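Side-chain contacts in BepC protein (Bartonella tribocorum, PDB 4WGJ), which probably transfers AMP from ATP to threonine and tyrosine hydroxyls of target proteins through its Fic domain, the part modelled here with an ATP analogue: residues A[23-26]-A[32-35]; A[43-48]-A[163-168]; A[118-123]-A[146-151]. All coordinates share one frame; numbering follows the deposited sequence.

How the interactions relate
Both halves of interaction 1 come first in the chain; interaction 3 then falls between the two halves of interaction 2. Interactions 1 and 2 share helix 30-48, one near its start and the other at its end, with centres about 20 Å apart. Interaction 3 lies on the far side of the chain's centre from interaction 1, about 30 Å between centres. Interactions 2 and 3 meet directly, because consecutive helices 135-152 and 159-174 pack together, F166 on L149 and M167 on F146. Both hold a residue that grips the ATP analogue, so two of the packed helices each supply a nucleotide-binding residue, R164 and E150.

Interaction 1: A[23-26]-A[32-35]; sequences NKYG and KLYE
The tight turn N23-G26, in the loop leading to helix 30-48, sits against the first part of that helix by laying N23 and Y25 on L33. L33 supplies the helix side of the contact. Its CG stands anti to the backbone N (chi1 172°), which sends the two methyls out to meet the loop. CD1 comes down over the flat of the N23 amide, 3.4 Å from N23 CG, while L33 CD2 leans on the nitrogen end, 3.6 Å from N23 ND2. The same CD1 also touches the Y25 ring, at its edge and in its plane, 3.8 Å from Y25 CD2.

N23-G26 form a type I beta turn, closed by the backbone bond from G26 N to N23 O (3.1 Å). N23 has CG tucked between its backbone N and carbonyl carbon (chi1 60°), which brings OD1 back over the turn. There it takes a weak, bent Asx-turn bond from Y25 N, 3.2 Å from N23 OD1 with an angle of 124° at the hydrogen. N23 ND2 gives hydrogen bonds to the carbonyls of L21 and I27, so this buried amide is held chiefly through its nitrogen, with the weak bond to Y25 N at its oxygen, while L33 presses on it. Y25 reaches past L33, and its OH is hydrogen-bonded to D40, further along the same helix, and to T73.

Interaction 2: A[43-48]-A[163-168]; sequences KEAVNF and NRMFME. With GLY (glycine), chain D; ANP (phosphoaminophosphonic acid-adenylate ester), chain B.
M165 does the work between the end of helix 30-48 and helix 159-174, touching both F48 and A45. From its CB, which points at the other helix, the chain runs to CG, anti to the backbone N (chi1 177°), and this carries it to the F48 ring, 3.9 Å from F48 CD2 and neither squarely over the face nor at the edge. The chain then bends at chi2 and again at chi3. SD comes next, beside the ring: 5.5 Å from the F48 ring centroid and 77° off the ring normal, a Met-aromatic contact at the edge. The second bend folds CE back toward A45, where the methyl meets A45 CB at 3.7 Å and lies close to the A45 carbonyl oxygen. One bent side chain thus touches both F48 and A45, three residues apart on the helix. F48 is backed by Y61, I65 and S68, all from helix 59-70, and so lies between M165 and that helix.

One residue earlier, R164 leaves helix 159-174 for the nucleotide. Its NH1 and NH2 donate nearly straight bonds to two gamma-phosphate oxygens, R164 NH1 to ANP O3G at 2.9 Å and R164 NH2 to ANP O1G at 3.0 Å, a two-pronged grip in the guanidinium plane. A bound glycine lays its OXT over one face of that guanidinium, 3.2 Å above the plane. R164 is the last arginine of this chain's version of the Fic signature HPFx(D/E)GNGRxxR, with K157 at the usually acidic position, and a gamma-phosphate clamp by this arginine is a hallmark of nucleotide binding in Fic domains.

Interaction 3: A[118-123]-A[146-151]; sequences KQLEKT and FMALEH. With ANP (phosphoaminophosphonic acid-adenylate ester), chain B.
Apolar packing comes first: L120 of helix 111-126 fits against L149 and A148 of helix 135-152. L120 CD2 meets L149 CD2 at 3.5 Å, methyl to methyl, and also lies close to L149 CG; the two side chains cross at about a right angle. The other methyl, L120 CD1, leans more loosely on A148 CB at 4.3 Å. L120 reaches straight across, its CG anti to the backbone N (chi1 177°). L149 starts at an angle to the line between the helices, and its CD2 end swings over to complete the contact.

None of the hydrogen bonds joins the two segments themselves; they lie within a helix or lead to other partners. On helix 111-126 the Q119 carbonyl accepts twice, from T123 N (3.1 Å to Q119 O) and from T123 OG1 (3.2 Å to Q119 O), with the two donors on opposite faces of the carbonyl plane. On helix 135-152, E150 turns its carboxylate to the nucleotide, and ANP O3' donates to E150 OE1 at 2.7 Å. The side chain bends at chi2, and its CG lies over one face of the F146 ring, toward its rim. E150 OE2 is bonded by N163 ND2 from helix 159-174, which, with the ribose bond to OE1, probably limits rotation of the carboxylate.

H151, next to E150, adds a hydrogen bond between its ND1 and E116 of helix 111-126. This is part of the helical core of a Fic domain, with helix 135-152 packed on its neighbour along one side and offering E150 to the ribose on another, just ahead of the signature loop.

Interaction 1: A[23-26]-A[32-35]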
# COMPACT_ATOMS: atom_id res chain seq x y z
N ASN A 23 -7.42 0.09 17.36
CA ASN A 23 -6.30 -0.82 17.16
C ASN A 23 -6.26 -1.87 18.26
O ASN A 23 -6.84 -1.70 19.32
CB ASN A 23 -4.99 -0.04 17.11
CG ASN A 23 -4.73 0.73 18.39
OD1 ASN A 23 -4.15 0.20 19.33
ND2 ASN A 23 -5.18 1.98 18.44
N LYS A 24 -5.56 -2.97 17.99
CA LYS A 24 -5.57 -4.12 18.90
C LYS A 24 -4.78 -3.90 20.18
O LYS A 24 -4.89 -4.68 21.13
CB LYS A 24 -5.06 -5.37 18.17
CG LYS A 24 -6.05 -5.91 17.12
CD LYS A 24 -5.45 -6.98 16.21
CE LYS A 24 -5.21 -8.27 16.95
NZ LYS A 24 -6.50 -8.90 17.40
N TYR A 25 -3.98 -2.84 20.21
CA TYR A 25 -3.26 -2.47 21.43
C TYR A 25 -4.14 -1.69 22.39
O TYR A 25 -3.79 -1.50 23.56
CB TYR A 25 -2.02 -1.63 21.10
CG TYR A 25 -1.24 -2.09 19.88
CD1 TYR A 25 -0.63 -3.34 19.84
CD2 TYR A 25 -1.10 -1.26 18.78
CE1 TYR A 25 0.09 -3.74 18.71
CE2 TYR A 25 -0.40 -1.65 17.66
CZ TYR A 25 0.19 -2.88 17.63
OH TYR A 25 0.90 -3.25 16.50
N GLY A 26 -5.26 -1.19 21.89
CA GLY A 26 -6.11 -0.31 22.67
C GLY A 26 -5.47 1.04 22.93
O GLY A 26 -5.86 1.75 23.86
N LYS A 32 1.62 7.38 19.90
CA LYS A 32 2.04 6.11 20.47
C LYS A 32 1.58 4.95 19.57
O LYS A 32 2.32 3.99 19.40
CB LYS A 32 1.49 5.97 21.88
CG LYS A 32 1.97 7.09 22.81
CD LYS A 32 1.76 6.76 24.26
CE LYS A 32 2.56 7.71 25.16
NZ LYS A 32 1.87 9.00 25.49
N LEU A 33 0.39 5.06 18.99
CA LEU A 33 -0.06 4.04 18.04
C LEU A 33 0.86 3.96 16.83
O LEU A 33 1.29 2.87 16.42
CB LEU A 33 -1.49 4.31 17.57
CG LEU A 33 -1.94 3.40 16.43
CD1 LEU A 33 -1.92 1.94 16.84
CD2 LEU A 33 -3.34 3.79 15.98
N TYR A 34 1.18 5.12 16.26
CA TYR A 34 2.12 5.20 15.14
C TYR A 34 3.44 4.48 15.46
O TYR A 34 3.93 3.68 14.65
CB TYR A 34 2.40 6.66 14.79
N GLU A 35 4.00 4.76 16.63
CA GLU A 35 5.29 4.19 17.02
C GLU A 35 5.20 2.67 17.19
O GLU A 35 6.07 1.94 16.72
CB GLU A 35 5.79 4.82 18.33

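Interaction 2: A[43-48]-A[163-168]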
# COMPACT_ATOMS: atom_id res chain seq x y z
N LYS A 43 9.11 -5.60 11.87
CA LYS A 43 9.41 -7.00 12.19
C LYS A 43 8.70 -7.97 11.24
O LYS A 43 9.30 -8.93 10.76
CB LYS A 43 9.03 -7.31 13.64
N GLU A 44 7.42 -7.72 10.97
CA GLU A 44 6.68 -8.62 10.10
C GLU A 44 7.19 -8.55 8.66
O GLU A 44 7.14 -9.53 7.92
CB GLU A 44 5.18 -8.31 10.14
CG GLU A 44 4.57 -8.53 11.53
CD GLU A 44 4.98 -9.86 12.15
OE1 GLU A 44 4.70 -10.91 11.54
OE2 GLU A 44 5.60 -9.85 13.24
N ALA A 45 7.70 -7.38 8.27
CA ALA A 45 8.24 -7.20 6.92
C ALA A 45 9.50 -8.02 6.70
O ALA A 45 9.73 -8.57 5.63
CB ALA A 45 8.51 -5.73 6.66
N VAL A 46 10.34 -8.11 7.73
CA VAL A 46 11.53 -8.95 7.65
C VAL A 46 11.11 -10.38 7.30
O VAL A 46 11.68 -10.98 6.39
CB VAL A 46 12.34 -8.94 8.97
CG1 VAL A 46 13.51 -9.91 8.91
CG2 VAL A 46 12.84 -7.53 9.26
N ASN A 47 10.11 -10.90 8.00
CA ASN A 47 9.59 -12.24 7.74
C ASN A 47 8.99 -12.40 6.34
O ASN A 47 9.19 -13.41 5.67
CB ASN A 47 8.52 -12.61 8.77
CG ASN A 47 9.09 -12.77 10.16
OD1 ASN A 47 10.24 -13.18 10.33
ND2 ASN A 47 8.28 -12.46 11.16
N PHE A 48 8.21 -11.41 5.92
CA PHE A 48 7.52 -11.58 4.65
C PHE A 48 8.50 -11.56 3.47
O PHE A 48 8.22 -12.15 2.43
CB PHE A 48 6.43 -10.52 4.46
CG PHE A 48 5.40 -10.93 3.46
CD1 PHE A 48 4.39 -11.82 3.81
CD2 PHE A 48 5.48 -10.52 2.14
CE1 PHE A 48 3.45 -12.24 2.87
CE2 PHE A 48 4.57 -10.93 1.20
CZ PHE A 48 3.55 -11.80 1.56
N ASN A 163 1.98 -1.42 -0.25
CA ASN A 163 2.33 -1.20 -1.64
C ASN A 163 3.84 -1.34 -1.87
O ASN A 163 4.30 -1.89 -2.88
CB ASN A 163 1.87 0.18 -2.10
CG ASN A 163 0.37 0.28 -2.27
OD1 ASN A 163 -0.32 -0.73 -2.33
ND2 ASN A 163 -0.14 1.52 -2.36
N ARG A 164 4.63 -0.79 -0.95
CA ARG A 164 6.08 -0.90 -1.08
C ARG A 164 6.53 -2.36 -0.98
O ARG A 164 7.39 -2.81 -1.75
CB ARG A 164 6.78 -0.01 -0.05
CG ARG A 164 6.50 1.47 -0.34
CD ARG A 164 7.45 2.42 0.37
NE ARG A 164 7.32 2.38 1.81
CZ ARG A 164 6.44 3.09 2.52
NH1 ARG A 164 5.57 3.90 1.91
NH2 ARG A 164 6.42 2.98 3.84
N MET A 165 5.94 -3.12 -0.07
CA MET A 165 6.29 -4.54 0.01
C MET A 165 5.86 -5.29 -1.26
O MET A 165 6.58 -6.16 -1.75
CB MET A 165 5.66 -5.18 1.25
CG MET A 165 5.92 -6.68 1.36
SD MET A 165 7.69 -7.07 1.53
CE MET A 165 8.06 -6.25 3.06
N PHE A 166 4.68 -4.96 -1.79
CA PHE A 166 4.26 -5.54 -3.07
C PHE A 166 5.35 -5.35 -4.13
O PHE A 166 5.66 -6.27 -4.90
CB PHE A 166 2.95 -4.89 -3.51
CG PHE A 166 2.29 -5.52 -4.72
CD1 PHE A 166 2.71 -5.19 -6.01
CD2 PHE A 166 1.20 -6.36 -4.57
CE1 PHE A 166 2.07 -5.73 -7.12
CE2 PHE A 166 0.56 -6.91 -5.67
CZ PHE A 166 0.99 -6.59 -6.95
N MET A 167 5.95 -4.16 -4.15
CA MET A 167 7.00 -3.88 -5.13
C MET A 167 8.28 -4.67 -4.84
O MET A 167 8.95 -5.12 -5.77
CB MET A 167 7.32 -2.39 -5.18
CG MET A 167 6.11 -1.50 -5.56
SD MET A 167 5.20 -2.05 -7.00
CE MET A 167 6.45 -1.98 -8.30
N GLU A 168 8.63 -4.81 -3.57
CA GLU A 168 9.80 -5.62 -3.22
C GLU A 168 9.62 -7.05 -3.71
O GLU A 168 10.56 -7.65 -4.26
CB GLU A 168 10.05 -5.63 -1.72
CG GLU A 168 10.42 -4.30 -1.10
CD GLU A 168 11.04 -4.49 0.28
OE1 GLU A 168 11.75 -5.51 0.48
OE2 GLU A 168 10.82 -3.65 1.16
N GLY D . 7.86 6.70 4.06
CA GLY D . 9.17 6.08 4.16
C GLY D . 9.55 5.36 2.88
O GLY D . 10.62 4.75 2.76
OXT GLY D . 8.80 5.38 1.91
PG ANP B . 3.57 5.36 5.18
O1G ANP B . 4.58 4.33 5.81
O2G ANP B . 4.04 6.74 5.54
O3G ANP B . 3.58 5.17 3.62
PB ANP B . 0.94 3.99 5.49
O1B ANP B . 1.72 2.75 5.21
O2B ANP B . -0.04 3.82 6.69
N3B ANP B . 1.99 5.26 5.85
PA ANP B . -1.17 5.34 4.21
O1A ANP B . -1.04 6.43 5.22
O2A ANP B . -2.51 4.62 4.18
O3A ANP B . 0.03 4.30 4.25
O5' ANP B . -0.88 5.97 2.78
C5' ANP B . 0.34 6.73 2.60
C4' ANP B . 0.66 6.89 1.13
O4' ANP B . -0.10 8.00 0.59
C3' ANP B . 2.14 7.19 0.85
O3' ANP B . 2.64 6.46 -0.26
C2' ANP B . 2.13 8.70 0.60
O2' ANP B . 3.22 9.13 -0.21
C1' ANP B . 0.79 8.86 -0.11
N9 ANP B . 0.28 10.23 -0.09
C8 ANP B . 0.37 11.12 0.95
N7 ANP B . -0.15 12.30 0.68
C5 ANP B . -0.62 12.17 -0.62
C6 ANP B . -1.28 13.06 -1.49
N6 ANP B . -1.60 14.31 -1.16
N1 ANP B . -1.60 12.61 -2.72
C2 ANP B . -1.28 11.36 -3.05
N3 ANP B . -0.66 10.43 -2.32
C4 ANP B . -0.36 10.90 -1.11

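Interaction 3: A[118-123]-A[146-151]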
# COMPACT_ATOMS: atom_id res chain seq x y z
N LYS A 118 -8.35 -4.63 -10.50
CA LYS A 118 -8.55 -5.59 -11.58
C LYS A 118 -7.74 -5.21 -12.82
O LYS A 118 -7.16 -6.07 -13.49
CB LYS A 118 -10.04 -5.72 -11.93
N GLN A 119 -7.69 -3.92 -13.12
CA GLN A 119 -6.96 -3.45 -14.30
C GLN A 119 -5.46 -3.66 -14.11
O GLN A 119 -4.74 -4.02 -15.05
CB GLN A 119 -7.26 -1.97 -14.57
CG GLN A 119 -6.49 -1.39 -15.75
CD GLN A 119 -6.64 -2.22 -17.02
OE1 GLN A 119 -7.75 -2.55 -17.44
NE2 GLN A 119 -5.51 -2.56 -17.64
N LEU A 120 -4.98 -3.45 -12.88
CA LEU A 120 -3.57 -3.69 -12.57
C LEU A 120 -3.26 -5.19 -12.68
O LEU A 120 -2.20 -5.56 -13.17
CB LEU A 120 -3.24 -3.17 -11.18
CG LEU A 120 -1.80 -3.45 -10.74
CD1 LEU A 120 -0.80 -2.88 -11.75
CD2 LEU A 120 -1.54 -2.88 -9.35
N GLU A 121 -4.17 -6.03 -12.21
CA GLU A 121 -3.98 -7.48 -12.32
C GLU A 121 -3.79 -7.90 -13.76
O GLU A 121 -2.93 -8.72 -14.07
CB GLU A 121 -5.18 -8.23 -11.75
CG GLU A 121 -5.31 -8.14 -10.26
CD GLU A 121 -6.53 -8.87 -9.75
OE1 GLU A 121 -7.28 -9.44 -10.57
OE2 GLU A 121 -6.73 -8.87 -8.52
N LYS A 122 -4.61 -7.34 -14.65
CA LYS A 122 -4.56 -7.70 -16.06
C LYS A 122 -3.23 -7.26 -16.68
O LYS A 122 -2.61 -8.01 -17.44
CB LYS A 122 -5.73 -7.06 -16.82
N THR A 123 -2.81 -6.05 -16.36
CA THR A 123 -1.54 -5.54 -16.84
C THR A 123 -0.36 -6.40 -16.39
O THR A 123 0.51 -6.72 -17.20
CB THR A 123 -1.32 -4.09 -16.37
OG1 THR A 123 -2.33 -3.26 -16.94
CG2 THR A 123 0.06 -3.59 -16.81
N PHE A 146 3.43 0.91 -9.30
CA PHE A 146 3.35 1.50 -7.97
C PHE A 146 2.37 2.67 -7.96
O PHE A 146 1.62 2.84 -7.00
CB PHE A 146 4.73 1.97 -7.53
CG PHE A 146 4.78 2.47 -6.12
CD1 PHE A 146 4.59 1.59 -5.06
CD2 PHE A 146 5.05 3.80 -5.86
CE1 PHE A 146 4.66 2.04 -3.75
CE2 PHE A 146 5.11 4.27 -4.55
CZ PHE A 146 4.92 3.39 -3.49
N MET A 147 2.42 3.50 -9.00
CA MET A 147 1.47 4.61 -9.08
C MET A 147 0.04 4.11 -9.14
O MET A 147 -0.88 4.76 -8.60
CB MET A 147 1.79 5.50 -10.29
CG MET A 147 3.08 6.31 -10.09
SD MET A 147 3.42 7.48 -11.41
CE MET A 147 3.90 6.37 -12.73
N ALA A 148 -0.18 2.96 -9.80
CA ALA A 148 -1.52 2.39 -9.86
C ALA A 148 -1.96 1.92 -8.47
O ALA A 148 -3.09 2.15 -8.06
CB ALA A 148 -1.59 1.23 -10.84
N LEU A 149 -1.06 1.25 -7.75
CA LEU A 149 -1.36 0.84 -6.38
C LEU A 149 -1.66 2.03 -5.49
O LEU A 149 -2.58 1.99 -4.66
CB LEU A 149 -0.18 0.05 -5.79
CG LEU A 149 0.02 -1.36 -6.37
CD1 LEU A 149 1.38 -1.91 -5.94
CD2 LEU A 149 -1.09 -2.31 -5.91
N GLU A 150 -0.86 3.08 -5.64
CA GLU A 150 -0.97 4.26 -4.78
C GLU A 150 -2.30 4.96 -5.03
O GLU A 150 -2.95 5.44 -4.09
CB GLU A 150 0.22 5.21 -5.01
CG GLU A 150 1.49 4.81 -4.26
CD GLU A 150 1.35 4.91 -2.75
OE1 GLU A 150 0.95 5.99 -2.26
OE2 GLU A 150 1.64 3.92 -2.05
N HIS A 151 -2.73 5.01 -6.28
CA HIS A 151 -4.01 5.69 -6.55
C HIS A 151 -5.17 4.85 -6.03
O HIS A 151 -6.15 5.38 -5.51
CB HIS A 151 -4.20 5.98 -8.04
CG HIS A 151 -5.47 6.73 -8.34
ND1 HIS A 151 -6.66 6.10 -8.65
CD2 HIS A 151 -5.74 8.06 -8.36
CE1 HIS A 151 -7.60 7.00 -8.85
NE2 HIS A 151 -7.07 8.20 -8.69
PG ANP B . 3.57 5.36 5.18
O1G ANP B . 4.58 4.33 5.81
O2G ANP B . 4.04 6.74 5.54
O3G ANP B . 3.58 5.17 3.62
PB ANP B . 0.94 3.99 5.49
O1B ANP B . 1.72 2.75 5.21
O2B ANP B . -0.04 3.82 6.69
N3B ANP B . 1.99 5.26 5.85
PA ANP B . -1.17 5.34 4.21
O1A ANP B . -1.04 6.43 5.22
O2A ANP B . -2.51 4.62 4.18
O3A ANP B . 0.03 4.30 4.25
O5' ANP B . -0.88 5.97 2.78
C5' ANP B . 0.34 6.73 2.60
C4' ANP B . 0.66 6.89 1.13
O4' ANP B . -0.10 8.00 0.59
C3' ANP B . 2.14 7.19 0.85
O3' ANP B . 2.64 6.46 -0.26
C2' ANP B . 2.13 8.70 0.60
O2' ANP B . 3.22 9.13 -0.21
C1' ANP B . 0.79 8.86 -0.11
N9 ANP B . 0.28 10.23 -0.09
C8 ANP B . 0.37 11.12 0.95
N7 ANP B . -0.15 12.30 0.68
C5 ANP B . -0.62 12.17 -0.62
C6 ANP B . -1.28 13.06 -1.49
N6 ANP B . -1.60 14.31 -1.16
N1 ANP B . -1.60 12.61 -2.72
C2 ANP B . -1.28 11.36 -3.05
N3 ANP B . -0.66 10.43 -2.32
C4 ANP B . -0.36 10.90 -1.11